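Local coordinates for protein 433aa long hypothetical phosphoribosylglycinamide formyl transferase (Pyrococcus horikoshii, PDB 2DWC) that is an ATP-grasp family protein of unassigned function that binds adenosine-5'-diphosphate, at residues 233-247 and 297-309. Numbering follows the deposited sequence.
Sequences VGHYQIDGDYHASWQ and HDTGMVTLASHPP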
loop_
_atom_site.group_PDB
_atom_site.type_symbol
_atom_site.label_atom_id
_atom_site.label_comp_id
_atom_site.label_asym_id
_atom_site.label_seq_id
_atom_site.Cartn_x
_atom_site.Cartn_y
_atom_site.Cartn_z
ATOM N N VAL B 233 -6.300 4.762 19.422
ATOM C CA VAL B 233 -5.265 3.748 19.270
ATOM C C VAL B 233 -4.585 3.547 20.608
ATOM O O VAL B 233 -4.022 4.486 21.164
ATOM C CB VAL B 233 -4.196 4.209 18.191
ATOM C CG1 VAL B 233 -2.899 3.397 18.296
ATOM C CG2 VAL B 233 -4.813 4.067 16.811
ATOM N N GLY B 234 -4.638 2.331 21.152
ATOM C CA GLY B 234 -3.926 2.131 22.392
ATOM C C GLY B 234 -2.441 1.822 22.161
ATOM O O GLY B 234 -2.071 1.344 21.074
ATOM N N HIS B 235 -1.579 2.091 23.144
ATOM C CA HIS B 235 -0.160 1.750 22.984
ATOM C C HIS B 235 0.594 1.758 24.299
ATOM O O HIS B 235 0.080 2.212 25.310
ATOM C CB HIS B 235 0.542 2.730 22.021
ATOM C CG HIS B 235 0.483 4.165 22.458
ATOM N ND1 HIS B 235 1.472 4.753 23.217
ATOM C CD2 HIS B 235 -0.430 5.140 22.208
ATOM C CE1 HIS B 235 1.176 6.028 23.410
ATOM N NE2 HIS B 235 0.028 6.290 22.811
ATOM N N TYR B 236 1.819 1.248 24.291
ATOM C CA TYR B 236 2.595 1.288 25.516
ATOM C C TYR B 236 4.020 1.777 25.235
ATOM O O TYR B 236 4.739 1.213 24.392
ATOM C CB TYR B 236 2.533 -0.074 26.230
ATOM C CG TYR B 236 3.351 -1.182 25.636
ATOM C CD1 TYR B 236 4.731 -1.260 25.873
ATOM C CD2 TYR B 236 2.756 -2.164 24.855
ATOM C CE1 TYR B 236 5.504 -2.298 25.344
ATOM C CE2 TYR B 236 3.516 -3.208 24.315
ATOM C CZ TYR B 236 4.892 -3.269 24.563
ATOM O OH TYR B 236 5.656 -4.295 24.028
ATOM N N GLN B 237 4.384 2.866 25.924
ATOM C CA GLN B 237 5.681 3.536 25.794
ATOM C C GLN B 237 6.757 3.004 26.730
ATOM O O GLN B 237 6.689 3.205 27.945
ATOM C CB GLN B 237 5.518 5.039 26.055
ATOM C CG GLN B 237 4.876 5.820 24.921
ATOM C CD GLN B 237 5.876 6.274 23.865
ATOM O OE1 GLN B 237 5.590 6.235 22.665
ATOM N NE2 GLN B 237 7.045 6.726 24.309
ATOM N N ILE B 238 7.756 2.340 26.156
ATOM C CA ILE B 238 8.864 1.796 26.932
ATOM C C ILE B 238 10.130 2.625 26.714
ATOM O O ILE B 238 10.781 2.530 25.667
ATOM C CB ILE B 238 9.144 0.313 26.558
ATOM C CG1 ILE B 238 10.484 -0.126 27.156
ATOM C CG2 ILE B 238 9.129 0.132 25.038
ATOM C CD1 ILE B 238 10.542 -0.047 28.670
ATOM N N ASP B 239 10.468 3.445 27.707
ATOM C CA ASP B 239 11.656 4.291 27.638
ATOM C C ASP B 239 11.643 5.210 26.414
ATOM O O ASP B 239 12.540 5.160 25.560
ATOM C CB ASP B 239 12.928 3.422 27.643
ATOM C CG ASP B 239 13.378 3.030 29.057
ATOM O OD1 ASP B 239 13.847 3.923 29.802
ATOM O OD2 ASP B 239 13.259 1.834 29.423
ATOM N N GLY B 240 10.604 6.038 26.338
ATOM C CA GLY B 240 10.478 6.984 25.247
ATOM C C GLY B 240 10.204 6.430 23.861
ATOM O O GLY B 240 10.009 7.208 22.926
ATOM N N ASP B 241 10.190 5.109 23.703
ATOM C CA ASP B 241 9.920 4.532 22.391
ATOM C C ASP B 241 8.722 3.581 22.433
ATOM O O ASP B 241 8.596 2.721 23.327
ATOM C CB ASP B 241 11.164 3.811 21.851
ATOM C CG ASP B 241 11.002 3.357 20.391
ATOM O OD1 ASP B 241 10.326 2.322 20.143
ATOM O OD2 ASP B 241 11.554 4.043 19.488
ATOM N N TYR B 242 7.809 3.757 21.484
ATOM C CA TYR B 242 6.646 2.897 21.470
ATOM C C TYR B 242 7.147 1.521 21.018
ATOM O O TYR B 242 8.143 1.388 20.282
ATOM C CB TYR B 242 5.533 3.502 20.582
ATOM C CG TYR B 242 5.234 2.754 19.303
ATOM C CD1 TYR B 242 4.257 1.751 19.259
ATOM C CD2 TYR B 242 5.962 3.019 18.150
ATOM C CE1 TYR B 242 4.022 1.039 18.085
ATOM C CE2 TYR B 242 5.741 2.303 16.986
ATOM C CZ TYR B 242 4.770 1.317 16.958
ATOM O OH TYR B 242 4.577 0.595 15.812
ATOM N N HIS B 243 6.489 0.497 21.528
ATOM C CA HIS B 243 6.873 -0.872 21.249
ATOM C C HIS B 243 5.744 -1.598 20.536
ATOM O O HIS B 243 5.993 -2.471 19.717
ATOM C CB HIS B 243 7.187 -1.594 22.576
ATOM C CG HIS B 243 8.430 -2.432 22.524
ATOM N ND1 HIS B 243 8.454 -3.762 22.897
ATOM C CD2 HIS B 243 9.682 -2.143 22.086
ATOM C CE1 HIS B 243 9.663 -4.257 22.686
ATOM N NE2 HIS B 243 10.426 -3.294 22.193
ATOM N N ALA B 244 4.503 -1.256 20.880
ATOM C CA ALA B 244 3.322 -1.904 20.291
ATOM C C ALA B 244 2.145 -0.943 20.319
ATOM O O ALA B 244 2.082 -0.097 21.213
ATOM C CB ALA B 244 2.943 -3.174 21.107
ATOM N N SER B 245 1.227 -1.059 19.361
ATOM C CA SER B 245 0.022 -0.222 19.349
ATOM C C SER B 245 -1.107 -1.053 18.792
ATOM O O SER B 245 -0.879 -2.114 18.177
ATOM C CB SER B 245 0.209 1.044 18.496
ATOM O OG SER B 245 0.454 0.665 17.139
ATOM N N TRP B 246 -2.349 -0.611 19.000
ATOM C CA TRP B 246 -3.436 -1.426 18.513
ATOM C C TRP B 246 -4.658 -0.564 18.386
ATOM O O TRP B 246 -4.736 0.507 18.996
ATOM C CB TRP B 246 -3.730 -2.610 19.499
ATOM C CG TRP B 246 -3.960 -2.160 20.955
ATOM C CD1 TRP B 246 -5.156 -1.798 21.554
ATOM C CD2 TRP B 246 -2.944 -1.969 21.932
ATOM N NE1 TRP B 246 -4.910 -1.379 22.868
ATOM C CE2 TRP B 246 -3.561 -1.480 23.107
ATOM C CE3 TRP B 246 -1.551 -2.170 21.933
ATOM C CZ2 TRP B 246 -2.826 -1.185 24.272
ATOM C CZ3 TRP B 246 -0.823 -1.882 23.090
ATOM C CH2 TRP B 246 -1.470 -1.390 24.249
ATOM N N GLN B 247 -5.619 -1.035 17.597
ATOM C CA GLN B 247 -6.869 -0.277 17.422
ATOM C C GLN B 247 -7.986 -1.303 17.373
ATOM O O GLN B 247 -7.859 -2.309 16.707
ATOM C CB GLN B 247 -6.857 0.507 16.101
ATOM C CG GLN B 247 -7.966 1.582 15.996
ATOM C CD GLN B 247 -7.978 2.275 14.633
ATOM O OE1 GLN B 247 -7.897 1.600 13.593
ATOM N NE2 GLN B 247 -8.124 3.608 14.624
ATOM N N HIS B 297 1.854 9.758 13.442
ATOM C CA HIS B 297 2.643 9.339 14.576
ATOM C C HIS B 297 2.911 7.830 14.471
ATOM O O HIS B 297 2.069 7.084 13.931
ATOM C CB HIS B 297 1.812 9.638 15.838
ATOM C CG HIS B 297 2.571 9.501 17.115
ATOM N ND1 HIS B 297 3.667 10.285 17.414
ATOM C CD2 HIS B 297 2.381 8.691 18.184
ATOM C CE1 HIS B 297 4.120 9.962 18.612
ATOM N NE2 HIS B 297 3.359 8.998 19.101
ATOM N N ASP B 298 4.027 7.370 15.027
ATOM C CA ASP B 298 4.329 5.959 14.900
ATOM C C ASP B 298 3.282 4.966 15.398
ATOM O O ASP B 298 3.063 3.944 14.755
ATOM C CB ASP B 298 5.726 5.639 15.487
ATOM C CG ASP B 298 5.921 6.149 16.909
ATOM O OD1 ASP B 298 7.100 6.191 17.347
ATOM O OD2 ASP B 298 4.930 6.490 17.596
ATOM N N THR B 299 2.585 5.289 16.484
ATOM C CA THR B 299 1.579 4.363 17.022
ATOM C C THR B 299 0.480 4.150 15.998
ATOM O O THR B 299 -0.152 3.092 15.966
ATOM C CB THR B 299 0.975 4.925 18.313
ATOM O OG1 THR B 299 0.336 6.171 18.020
ATOM C CG2 THR B 299 2.109 5.144 19.368
ATOM N N GLY B 300 0.299 5.150 15.143
ATOM C CA GLY B 300 -0.709 5.085 14.094
ATOM C C GLY B 300 -0.393 4.118 12.969
ATOM O O GLY B 300 -1.223 3.935 12.095
ATOM N N MET B 301 0.783 3.484 12.976
ATOM C CA MET B 301 1.070 2.509 11.912
ATOM C C MET B 301 0.078 1.364 11.952
ATOM O O MET B 301 -0.123 0.690 10.965
ATOM C CB MET B 301 2.518 1.985 11.980
ATOM C CG MET B 301 3.519 2.987 11.336
ATOM S SD MET B 301 5.188 2.257 11.244
ATOM C CE MET B 301 5.833 2.605 12.873
ATOM N N VAL B 302 -0.569 1.150 13.093
ATOM C CA VAL B 302 -1.593 0.089 13.126
ATOM C C VAL B 302 -2.675 0.303 12.043
ATOM O O VAL B 302 -3.237 -0.667 11.501
ATOM C CB VAL B 302 -2.243 0.018 14.522
ATOM C CG1 VAL B 302 -2.994 1.306 14.851
ATOM C CG2 VAL B 302 -3.216 -1.194 14.564
ATOM N N THR B 303 -2.930 1.565 11.669
ATOM C CA THR B 303 -3.950 1.844 10.661
ATOM C C THR B 303 -3.613 1.336 9.249
ATOM O O THR B 303 -4.473 1.310 8.368
ATOM C CB THR B 303 -4.335 3.333 10.610
ATOM O OG1 THR B 303 -3.201 4.110 10.205
ATOM C CG2 THR B 303 -4.840 3.791 12.007
ATOM N N LEU B 304 -2.364 0.884 9.061
ATOM C CA LEU B 304 -1.974 0.248 7.800
ATOM C C LEU B 304 -2.799 -1.047 7.698
ATOM O O LEU B 304 -3.013 -1.579 6.609
ATOM C CB LEU B 304 -0.493 -0.129 7.868
ATOM C CG LEU B 304 0.399 1.111 7.818
ATOM C CD1 LEU B 304 1.879 0.675 8.018
ATOM C CD2 LEU B 304 0.241 1.812 6.441
ATOM N N ALA B 305 -3.255 -1.571 8.837
ATOM C CA ALA B 305 -4.066 -2.792 8.747
ATOM C C ALA B 305 -5.507 -2.623 9.255
ATOM O O ALA B 305 -6.422 -3.288 8.758
ATOM C CB ALA B 305 -3.383 -3.956 9.508
ATOM N N SER B 306 -5.699 -1.765 10.253
ATOM C CA SER B 306 -7.050 -1.590 10.829
ATOM C C SER B 306 -7.940 -0.655 10.042
ATOM O O SER B 306 -9.147 -0.687 10.204
ATOM C CB SER B 306 -6.931 -1.118 12.275
ATOM O OG SER B 306 -6.207 0.093 12.304
ATOM N N HIS B 307 -7.366 0.223 9.215
ATOM C CA HIS B 307 -8.194 1.048 8.353
ATOM C C HIS B 307 -8.247 0.418 6.969
ATOM O O HIS B 307 -7.352 -0.359 6.608
ATOM C CB HIS B 307 -7.630 2.468 8.223
ATOM C CG HIS B 307 -7.952 3.346 9.397
ATOM N ND1 HIS B 307 -7.679 4.693 9.405
ATOM C CD2 HIS B 307 -8.461 3.054 10.623
ATOM C CE1 HIS B 307 -8.000 5.199 10.588
ATOM N NE2 HIS B 307 -8.478 4.226 11.346
ATOM N N PRO B 308 -9.261 0.773 6.158
ATOM C CA PRO B 308 -9.383 0.215 4.804
ATOM C C PRO B 308 -8.299 0.759 3.855
ATOM O O PRO B 308 -7.618 1.715 4.172
ATOM C CB PRO B 308 -10.817 0.580 4.399
ATOM C CG PRO B 308 -11.183 1.762 5.234
ATOM C CD PRO B 308 -10.414 1.629 6.529
ATOM N N PRO B 309 -8.107 0.122 2.683
ATOM C CA PRO B 309 -7.088 0.586 1.752
ATOM C C PRO B 309 -7.269 2.046 1.341
ATOM O O PRO B 309 -8.395 2.524 1.139
ATOM C CB PRO B 309 -7.214 -0.394 0.575
ATOM C CG PRO B 309 -8.597 -0.889 0.666
ATOM C CD PRO B 309 -8.875 -1.014 2.127
HETATM O O HOH W 1 3.715 7.788 21.633
#
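Thr299 sits between two aromatic rings of the hairpin 233-247. Its CG2 lies over one face of the His235 ring, 3.8 Å from the centroid and toward the rim, while its CA stands 4.3 Å from the Tyr242 centroid, over the ring centre; both are CH-pi contacts. Asp298 runs antiparallel to Tyr242, its carboxylate plane turned 48° from the ring, its CG 3.4 Å from Tyr242 CD2 and its OD1 salt-bridged to Arg386. Met301 CE comes up at the edge of the same ring. Val233 and Val302 meet tip to tip, CG2 to CG1 at 3.8 Å.

Two hydrogen bonds join the segments. Ser245 OG, held between its backbone N and carbonyl carbon (chi1 62°), donates to a lone pair of Thr299 O at 2.8 Å. Gln247 is extended, CG opposite the backbone N (chi1 -166°), and its OE1 accepts from Ser306 OG at 2.6 Å, from above the carbonyl plane. A third, weak bond runs from Gln247 NE2 to His307 NE2 (3.4 Å); Gln247 NE2 is also hydrogen-bonded to Lys231 O, and His307 ND1 to Phe311 O.

Glu279 holds His235 NE2, and Thr212 holds Thr299 OG1. The hairpin also carries Gln237, which touches ADP and reaches His297 NE2 through water 1. The contact ties this hairpin to the 3-10 segment 298-301 and the short helix 303-306, with buried hydroxyl and amide groups satisfied and methyls packed between them.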